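Local structure of glutamyl-tRNA synthetase (Methanothermobacter thermautotrophicus, 3AII) at residues 95-100 and 125-130; 131-136 and 160-165. The protein is an archaeal non-discriminating glutamyl-tRNA synthetase, a class I enzyme that probably activates glutamate with ATP and passes it to the acceptor end of tRNA. One frame throughout, in Å; residues are numbered along the deposited sequence.

How the contacts relate
From the N terminus the chain first forms strand 98-101 of the class I catalytic domain. It then runs through the predicted HIGH motif and helix 111-126 before reaching strand 130-135. Contact 1 closes this first beta-alpha-beta unit by pairing 95-100 with 125-130. The chain continues along the same strand, passes helix 147-158 and reaches strand 164-167. Contact 2 closes this second unit by pairing 131-136 with 160-165. The two loops follow in series and neither nest nor cross. Strand 130-135 is common to both and lies between strands 98-101 and 164-167 in the parallel sheet of the Rossmann-type fold. Leu99 O and Ile132 N, 2.9 Å apart, probably form a hydrogen bond that joins the contacts.

Contact 1 of 2, residues 95-100 and 125-130; sequences GEVVLR and RKYDGR. With CA (calcium ion), chain E.
Val97 lays CG2 over the base of the Tyr127 side chain, 3.7 Å from Tyr127 CB. The methyl meets the Tyr127 ring obliquely. This contact closes a beta-alpha-beta crossover of the class I catalytic domain, where helix 111-126 returns the chain beside its starting strand. The phenol end of Tyr127 runs on to Leu90, whose backbone N bonds to OH. Asp128, with positive phi, is the C-prime residue of a Schellman motif that ends the helix. Gly129 follows, and its CA makes a CH...O contact with Val97 O. The parallel pairing then begins. Arg130 N donates to Val97 O at 3.0 Å. Leu99 N donates to Arg130 O, also at 3.0 Å. These two bonds bracket Val98, which lies on the same face of the sheet as Arg130. The Arg130 chain bends at chi3 (-54°), and NH2 comes 3.7 Å from Val98 CG2. Val98 CG1 lies over one face of the guanidinium. Where the backbones diverge, water 1 bridges them, accepting from Val97 N and donating to Tyr127 O. At the same turn a calcium ion binds Gly129 O at 2.4 Å, with four waters and one further ligand. One of these ligands, water 3, donates to Asp128 OD2 at 2.8 Å.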
loop_
_atom_site.group_PDB
_atom_site.type_symbol
_atom_site.label_atom_id
_atom_site.label_comp_id
_atom_site.label_asym_id
_atom_site.label_seq_id
_atom_site.Cartn_x
_atom_site.Cartn_y
_atom_site.Cartn_z
ATOM N N GLY A 95 -7.039 20.413 25.001
ATOM C CA GLY A 95 -8.340 20.200 24.402
ATOM C C GLY A 95 -8.298 19.048 23.414
ATOM O O GLY A 95 -7.419 18.188 23.476
ATOM N N GLU A 96 -9.248 19.045 22.491
ATOM C CA GLU A 96 -9.386 17.955 21.538
ATOM C C GLU A 96 -8.185 17.822 20.596
ATOM O O GLU A 96 -7.605 18.821 20.167
ATOM C CB GLU A 96 -10.695 18.112 20.755
ATOM C CG GLU A 96 -11.218 19.545 20.680
ATOM C CD GLU A 96 -12.601 19.720 21.310
ATOM O OE1 GLU A 96 -13.233 20.777 21.076
ATOM O OE2 GLU A 96 -13.060 18.806 22.033
ATOM N N VAL A 97 -7.810 16.579 20.303
ATOM C CA VAL A 97 -6.752 16.277 19.343
ATOM C C VAL A 97 -7.384 16.078 17.963
ATOM O O VAL A 97 -8.380 15.365 17.843
ATOM C CB VAL A 97 -5.983 15.000 19.760
ATOM C CG1 VAL A 97 -5.105 14.484 18.632
ATOM C CG2 VAL A 97 -5.162 15.263 21.030
ATOM N N VAL A 98 -6.806 16.711 16.939
ATOM C CA VAL A 98 -7.296 16.574 15.556
ATOM C C VAL A 98 -6.122 16.280 14.633
ATOM O O VAL A 98 -5.170 17.071 14.563
ATOM C CB VAL A 98 -7.990 17.864 15.089
ATOM C CG1 VAL A 98 -8.559 17.686 13.659
ATOM C CG2 VAL A 98 -9.078 18.269 16.069
ATOM N N LEU A 99 -6.190 15.146 13.944
ATOM C CA LEU A 99 -5.127 14.700 13.056
ATOM C C LEU A 99 -5.689 14.575 11.653
ATOM O O LEU A 99 -6.906 14.610 11.466
ATOM C CB LEU A 99 -4.595 13.355 13.540
ATOM C CG LEU A 99 -4.083 13.382 14.985
ATOM C CD1 LEU A 99 -4.773 12.302 15.813
ATOM C CD2 LEU A 99 -2.577 13.213 15.012
ATOM N N ARG A 100 -4.824 14.455 10.658
ATOM C CA ARG A 100 -5.324 14.239 9.306
ATOM C C ARG A 100 -4.478 13.216 8.567
ATOM O O ARG A 100 -3.314 12.955 8.928
ATOM C CB ARG A 100 -5.402 15.563 8.520
ATOM C CG ARG A 100 -4.094 15.987 7.814
ATOM C CD ARG A 100 -2.955 16.302 8.751
ATOM N NE ARG A 100 -2.151 17.420 8.230
ATOM C CZ ARG A 100 -1.024 17.282 7.537
ATOM N NH1 ARG A 100 -0.524 16.076 7.265
ATOM N NH2 ARG A 100 -0.387 18.368 7.107
ATOM N N ARG A 125 -7.533 7.411 18.049
ATOM C CA ARG A 125 -8.159 6.482 18.991
ATOM C C ARG A 125 -7.619 6.709 20.398
ATOM O O ARG A 125 -8.379 6.903 21.346
ATOM C CB ARG A 125 -7.906 5.032 18.584
ATOM C CG ARG A 125 -8.788 4.539 17.453
ATOM C CD ARG A 125 -9.069 3.046 17.603
ATOM N NE ARG A 125 -7.841 2.281 17.797
ATOM C CZ ARG A 125 -7.603 1.094 17.248
ATOM N NH1 ARG A 125 -6.453 0.477 17.480
ATOM N NH2 ARG A 125 -8.513 0.526 16.467
ATOM N N LYS A 126 -6.296 6.690 20.507
ATOM C CA LYS A 126 -5.614 6.901 21.782
ATOM C C LYS A 126 -6.098 8.159 22.513
ATOM O O LYS A 126 -6.343 8.124 23.721
ATOM C CB LYS A 126 -4.105 6.984 21.545
ATOM C CG LYS A 126 -3.254 7.109 22.803
ATOM C CD LYS A 126 -1.796 7.362 22.429
ATOM C CE LYS A 126 -0.832 6.742 23.430
ATOM N NZ LYS A 126 -1.042 7.248 24.810
ATOM N N TYR A 127 -6.237 9.268 21.788
ATOM C CA TYR A 127 -6.605 10.547 22.398
ATOM C C TYR A 127 -8.090 10.900 22.295
ATOM O O TYR A 127 -8.486 12.016 22.629
ATOM C CB TYR A 127 -5.749 11.682 21.824
ATOM C CG TYR A 127 -4.338 11.629 22.338
ATOM C CD1 TYR A 127 -3.357 10.941 21.649
ATOM C CD2 TYR A 127 -3.997 12.231 23.544
ATOM C CE1 TYR A 127 -2.065 10.865 22.129
ATOM C CE2 TYR A 127 -2.709 12.163 24.032
ATOM C CZ TYR A 127 -1.748 11.475 23.322
ATOM O OH TYR A 127 -0.460 11.402 23.797
ATOM N N ASP A 128 -8.899 9.944 21.845
ATOM C CA ASP A 128 -10.331 10.163 21.700
ATOM C C ASP A 128 -10.571 11.412 20.848
ATOM O O ASP A 128 -11.477 12.202 21.117
ATOM C CB ASP A 128 -10.985 10.332 23.077
ATOM C CG ASP A 128 -12.503 10.250 23.022
ATOM O OD1 ASP A 128 -13.163 10.834 23.913
ATOM O OD2 ASP A 128 -13.039 9.603 22.095
ATOM N N GLY A 129 -9.745 11.590 19.821
ATOM C CA GLY A 129 -9.842 12.778 18.982
ATOM C C GLY A 129 -10.496 12.502 17.635
ATOM O O GLY A 129 -11.182 11.502 17.460
ATOM N N ARG A 130 -10.278 13.393 16.674
ATOM C CA ARG A 130 -10.852 13.222 15.347
ATOM C C ARG A 130 -9.777 13.036 14.294
ATOM O O ARG A 130 -8.644 13.474 14.473
ATOM C CB ARG A 130 -11.744 14.414 14.988
ATOM C CG ARG A 130 -13.077 14.377 15.732
ATOM C CD ARG A 130 -14.000 15.504 15.297
ATOM N NE ARG A 130 -13.340 16.785 15.416
ATOM C CZ ARG A 130 -13.095 17.602 14.403
ATOM N NH1 ARG A 130 -13.484 17.288 13.173
ATOM N NH2 ARG A 130 -12.477 18.746 14.626
HETATM CA CA CA E . -12.669 9.569 17.524
HETATM O O HOH W 1 -9.359 14.684 21.846
HETATM O O HOH W 2 -11.256 8.654 19.249
HETATM O O HOH W 3 -13.869 10.284 19.554
HETATM O O HOH W 4 -13.991 7.842 17.091
HETATM O O HOH W 5 -14.497 11.185 16.710
#

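Contact 2 of 2, residues 131-136 and 160-165; sequences LILRIE and VEWDET
Trp162 starts its contact at CB, which packs 3.4 Å from Leu131 O and also touches Leu131 CG. Its CG stands between the backbone N and the carbonyl carbon (chi1 64°), which lays the indole alongside Leu133. CD1 and NE1 are covered on one face by Leu133 CB, with NE1 to CB at 3.5 Å. Farther out, CE2 and CZ2 meet Leu133 CD2. At the ring edge, NE1 donates in plane to Thr165 OG1 at 2.9 Å. Trp162 also touches Pro152 and Leu155 of helix 147-158, the helix of this beta-alpha-beta unit. Leu131 CD2 also packs on Val160 CG1 at 3.8 Å, the two side chains crossing at about a right angle. The strands pair in parallel, and Leu133 N donates to Glu164 O at 2.9 Å. Where the pairing starts, Leu131 bonds to Asp163 at both its N and its O. Asp163 N donates to Leu131 O at 2.8 Å, while Asp163 OD2 accepts from Leu131 N at 2.9 Å through the anti lone pair. A carboxylate oxygen here takes the part of a strand carbonyl. Its negative charge probably strengthens this bond, though a calcium ion about 4 Å from the Asp163 side chain (nearest atoms) would probably offset part of it.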
loop_
_atom_site.group_PDB
_atom_site.type_symbol
_atom_site.label_atom_id
_atom_site.label_comp_id
_atom_site.label_asym_id
_atom_site.label_seq_id
_atom_site.Cartn_x
_atom_site.Cartn_y
_atom_site.Cartn_z
ATOM N N LEU A 131 -10.140 12.378 13.204
ATOM C CA LEU A 131 -9.235 12.200 12.078
ATOM C C LEU A 131 -9.925 12.745 10.840
ATOM O O LEU A 131 -11.073 12.383 10.562
ATOM C CB LEU A 131 -8.908 10.723 11.869
ATOM C CG LEU A 131 -8.019 10.338 10.674
ATOM C CD1 LEU A 131 -6.666 11.048 10.796
ATOM C CD2 LEU A 131 -7.825 8.843 10.557
ATOM N N ILE A 132 -9.205 13.583 10.095
ATOM C CA ILE A 132 -9.714 14.162 8.857
ATOM C C ILE A 132 -9.039 13.490 7.655
ATOM O O ILE A 132 -7.821 13.320 7.626
ATOM C CB ILE A 132 -9.453 15.672 8.816
ATOM C CG1 ILE A 132 -10.199 16.374 9.961
ATOM C CG2 ILE A 132 -9.903 16.243 7.470
ATOM C CD1 ILE A 132 -9.794 17.851 10.154
ATOM N N LEU A 133 -9.841 13.055 6.686
ATOM C CA LEU A 133 -9.296 12.602 5.403
ATOM C C LEU A 133 -9.303 13.818 4.495
ATOM O O LEU A 133 -10.353 14.383 4.248
ATOM C CB LEU A 133 -10.155 11.485 4.793
ATOM C CG LEU A 133 -9.786 11.136 3.345
ATOM C CD1 LEU A 133 -8.349 10.585 3.257
ATOM C CD2 LEU A 133 -10.761 10.107 2.765
ATOM N N ARG A 134 -8.131 14.242 4.015
ATOM C CA ARG A 134 -8.069 15.387 3.126
ATOM C C ARG A 134 -7.414 14.944 1.830
ATOM O O ARG A 134 -6.222 14.621 1.804
ATOM C CB ARG A 134 -7.292 16.545 3.761
ATOM C CG ARG A 134 -7.216 17.791 2.871
ATOM C CD ARG A 134 -6.631 19.031 3.608
ATOM N NE ARG A 134 -5.207 18.846 3.877
ATOM C CZ ARG A 134 -4.601 19.134 5.031
ATOM N NH1 ARG A 134 -3.292 18.924 5.158
ATOM N NH2 ARG A 134 -5.295 19.619 6.054
ATOM N N ILE A 135 -8.190 14.934 0.752
ATOM C CA ILE A 135 -7.654 14.524 -0.539
ATOM C C ILE A 135 -6.981 15.715 -1.194
ATOM O O ILE A 135 -7.620 16.733 -1.478
ATOM C CB ILE A 135 -8.755 14.013 -1.482
ATOM C CG1 ILE A 135 -9.592 12.919 -0.815
ATOM C CG2 ILE A 135 -8.133 13.523 -2.779
ATOM C CD1 ILE A 135 -8.817 11.722 -0.420
ATOM N N GLU A 136 -5.679 15.593 -1.423
ATOM C CA GLU A 136 -4.877 16.730 -1.844
ATOM C C GLU A 136 -4.677 16.703 -3.363
ATOM O O GLU A 136 -3.655 16.235 -3.879
ATOM C CB GLU A 136 -3.571 16.767 -1.039
ATOM C CG GLU A 136 -3.867 17.011 0.448
ATOM C CD GLU A 136 -2.676 17.485 1.279
ATOM O OE1 GLU A 136 -1.513 17.279 0.856
ATOM O OE2 GLU A 136 -2.927 18.042 2.374
ATOM N N VAL A 160 -9.418 1.763 9.201
ATOM C CA VAL A 160 -9.303 3.142 9.638
ATOM C C VAL A 160 -10.690 3.782 9.614
ATOM O O VAL A 160 -11.423 3.644 8.638
ATOM C CB VAL A 160 -8.323 3.915 8.727
ATOM C CG1 VAL A 160 -8.433 5.426 8.934
ATOM C CG2 VAL A 160 -6.882 3.436 8.970
ATOM N N GLU A 161 -11.046 4.435 10.711
ATOM C CA GLU A 161 -12.263 5.238 10.793
ATOM C C GLU A 161 -11.878 6.706 10.808
ATOM O O GLU A 161 -10.837 7.078 11.353
ATOM C CB GLU A 161 -13.029 4.927 12.074
ATOM C CG GLU A 161 -13.580 3.516 12.158
ATOM C CD GLU A 161 -14.476 3.315 13.380
ATOM O OE1 GLU A 161 -14.283 4.016 14.397
ATOM O OE2 GLU A 161 -15.372 2.452 13.321
ATOM N N TRP A 162 -12.713 7.559 10.225
ATOM C CA TRP A 162 -12.421 8.983 10.275
ATOM C C TRP A 162 -13.703 9.801 10.398
ATOM O O TRP A 162 -14.797 9.220 10.398
ATOM C CB TRP A 162 -11.555 9.410 9.090
ATOM C CG TRP A 162 -12.154 9.282 7.709
ATOM C CD1 TRP A 162 -12.620 10.303 6.928
ATOM C CD2 TRP A 162 -12.263 8.091 6.916
ATOM N NE1 TRP A 162 -13.048 9.817 5.715
ATOM C CE2 TRP A 162 -12.837 8.459 5.681
ATOM C CE3 TRP A 162 -11.968 6.736 7.142
ATOM C CZ2 TRP A 162 -13.100 7.540 4.665
ATOM C CZ3 TRP A 162 -12.222 5.808 6.124
ATOM C CH2 TRP A 162 -12.798 6.219 4.901
ATOM N N ASP A 163 -13.569 11.119 10.526
ATOM C CA ASP A 163 -14.681 11.968 10.959
ATOM C C ASP A 163 -15.148 13.005 9.941
ATOM O O ASP A 163 -16.262 13.516 10.043
ATOM C CB ASP A 163 -14.331 12.683 12.269
ATOM C CG ASP A 163 -14.028 11.716 13.381
ATOM O OD1 ASP A 163 -14.986 11.231 14.031
ATOM O OD2 ASP A 163 -12.843 11.400 13.572
ATOM N N GLU A 164 -14.285 13.332 8.987
ATOM C CA GLU A 164 -14.604 14.339 7.974
ATOM C C GLU A 164 -13.809 14.016 6.741
ATOM O O GLU A 164 -12.674 13.529 6.841
ATOM C CB GLU A 164 -14.182 15.734 8.428
ATOM C CG GLU A 164 -15.120 16.387 9.382
ATOM C CD GLU A 164 -14.916 17.899 9.529
ATOM O OE1 GLU A 164 -14.140 18.551 8.772
ATOM O OE2 GLU A 164 -15.578 18.436 10.411
ATOM N N THR A 165 -14.403 14.283 5.581
ATOM C CA THR A 165 -13.695 14.132 4.313
ATOM C C THR A 165 -13.728 15.485 3.609
ATOM O O THR A 165 -14.799 16.088 3.452
ATOM C CB THR A 165 -14.342 13.086 3.383
ATOM O OG1 THR A 165 -14.235 11.778 3.956
ATOM C CG2 THR A 165 -13.622 13.053 2.045
#